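Local coordinates for protein bacilliredoxin BrxA (Bacillus subtilis, PDB 3FHK) that acts as a dithiol bacilliredoxin of the thioredoxin superfamily, removing bacillithiol from S-bacillithiolated proteins through a redox-active CXC motif, at residues A[20-25]-A[62-67]. The protein carries 2 engineered substitutions. Residues are numbered along the deposited sequence; the frame is centred on the assembly and turned at random.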
# COMPACT_ATOMS: atom_id res chain seq x y z
N ARG A 20 -12.07 10.93 16.15
CA ARG A 20 -12.14 10.99 17.62
C ARG A 20 -12.44 12.40 18.09
O ARG A 20 -13.38 12.63 18.85
CB ARG A 20 -10.83 10.53 18.24
CG ARG A 20 -10.48 9.09 17.93
CD ARG A 20 -9.08 8.74 18.40
NE ARG A 20 -8.74 7.36 18.08
CZ ARG A 20 -8.84 6.34 18.93
NH1 ARG A 20 -9.28 6.54 20.16
NH2 ARG A 20 -8.49 5.12 18.55
N ARG A 21 -11.62 13.35 17.65
CA ARG A 21 -11.75 14.73 18.08
C ARG A 21 -13.16 15.27 17.85
O ARG A 21 -13.65 16.10 18.61
CB ARG A 21 -10.72 15.62 17.39
CG ARG A 21 -9.35 15.56 18.01
CD ARG A 21 -8.43 16.53 17.28
NE ARG A 21 -7.06 16.50 17.79
CZ ARG A 21 -5.99 16.71 17.03
NH1 ARG A 21 -6.12 16.95 15.74
NH2 ARG A 21 -4.77 16.67 17.57
N GLU A 22 -13.82 14.78 16.80
CA GLU A 22 -15.20 15.18 16.55
C GLU A 22 -16.06 15.02 17.81
O GLU A 22 -16.86 15.89 18.13
CB GLU A 22 -15.80 14.42 15.37
CG GLU A 22 -17.27 14.74 15.13
CD GLU A 22 -17.73 14.40 13.72
OE1 GLU A 22 -16.90 13.89 12.94
OE2 GLU A 22 -18.92 14.65 13.40
N LEU A 23 -15.88 13.90 18.53
CA LEU A 23 -16.58 13.68 19.80
C LEU A 23 -15.87 14.31 21.00
O LEU A 23 -16.52 14.93 21.84
CB LEU A 23 -16.79 12.18 20.05
CG LEU A 23 -17.69 11.46 19.05
CD1 LEU A 23 -17.71 9.96 19.30
CD2 LEU A 23 -19.11 12.03 19.11
N THR A 24 -14.55 14.13 21.08
CA THR A 24 -13.82 14.52 22.29
C THR A 24 -13.74 16.03 22.42
O THR A 24 -13.79 16.56 23.53
CB THR A 24 -12.41 13.88 22.36
OG1 THR A 24 -11.64 14.23 21.21
CG2 THR A 24 -12.52 12.35 22.43
N GLY A 25 -13.64 16.71 21.28
CA GLY A 25 -13.67 18.15 21.27
C GLY A 25 -15.04 18.67 21.65
O GLY A 25 -15.22 19.87 21.84
N LEU A 62 -24.31 10.62 10.58
CA LEU A 62 -25.50 10.59 11.42
C LEU A 62 -25.20 10.52 12.91
O LEU A 62 -25.63 11.40 13.67
CB LEU A 62 -26.41 9.42 11.01
CG LEU A 62 -26.80 9.38 9.53
CD1 LEU A 62 -27.47 8.06 9.18
CD2 LEU A 62 -27.70 10.55 9.17
N ALA A 63 -24.47 9.50 13.32
CA ALA A 63 -24.30 9.21 14.74
C ALA A 63 -23.56 10.31 15.50
O ALA A 63 -24.08 10.85 16.47
CB ALA A 63 -23.63 7.87 14.94
N ARG A 64 -22.33 10.62 15.07
CA ARG A 64 -21.54 11.65 15.75
C ARG A 64 -22.24 13.02 15.77
O ARG A 64 -22.37 13.64 16.82
CB ARG A 64 -20.12 11.75 15.17
CG ARG A 64 -19.26 10.52 15.48
CD ARG A 64 -17.76 10.80 15.32
NE ARG A 64 -17.43 11.11 13.94
CZ ARG A 64 -17.07 10.21 13.03
NH1 ARG A 64 -16.99 8.93 13.37
NH2 ARG A 64 -16.80 10.58 11.78
N PRO A 65 -22.71 13.47 14.60
CA PRO A 65 -23.36 14.79 14.56
C PRO A 65 -24.61 14.82 15.45
O PRO A 65 -24.85 15.80 16.16
CB PRO A 65 -23.74 14.97 13.09
CG PRO A 65 -22.89 13.98 12.33
CD PRO A 65 -22.57 12.86 13.26
N ALA A 66 -25.39 13.74 15.41
CA ALA A 66 -26.63 13.68 16.19
C ALA A 66 -26.36 13.70 17.68
O ALA A 66 -27.04 14.39 18.43
CB ALA A 66 -27.44 12.46 15.82
N ALA A 67 -25.35 12.95 18.09
CA ALA A 67 -25.01 12.82 19.50
C ALA A 67 -24.54 14.16 20.07
O ALA A 67 -24.96 14.55 21.16
CB ALA A 67 -23.92 11.77 19.68
O HOH W 1 -20.66 16.04 15.86
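Arg-64 reaches from helix 57-73 to Glu-22 and Leu-23 of helix 2-24 and supplies most of what segment 62-67 brings to the contact; the axes of segments 20-24 and 62-67 approach to 10.1 Å and run nearly parallel, 19° apart. Its aliphatic part comes first: Arg-64 CD lies 3.8 Å from Leu-23 CG, and Leu-23 CD2 rests 3.9 Å from Arg-64 CG, the two side chains crossing at about a right angle. The chain bends at chi3 (-65°), which presents Arg-64 NE to the carboxylate, and Arg-64 NE donates to Glu-22 OE1 at 3.0 Å in a salt bridge. OE1 lies near the guanidinium plane, yet the carboxylate is met from above its own plane, the planes being 72° apart. Arg-64 NH1 is held separately by Asn-53 OD1, so two acceptors, on different nitrogens, probably restrict the group's rotation. With an alanine at Glu-22 the carboxylate is gone, and Arg-64 NE is likely to lose its charged mate. At Pro-65 the contact thins to Pro-65 CD, 4.1 Å from Glu-22 OE2, while a water weakly links that oxygen to Arg-64 O. Leu-23 and Ala-67 both touch Val-51 of strand 47-53: two helices packed on the central sheet of a thioredoxin-like fold, near nucleophile Cys-56.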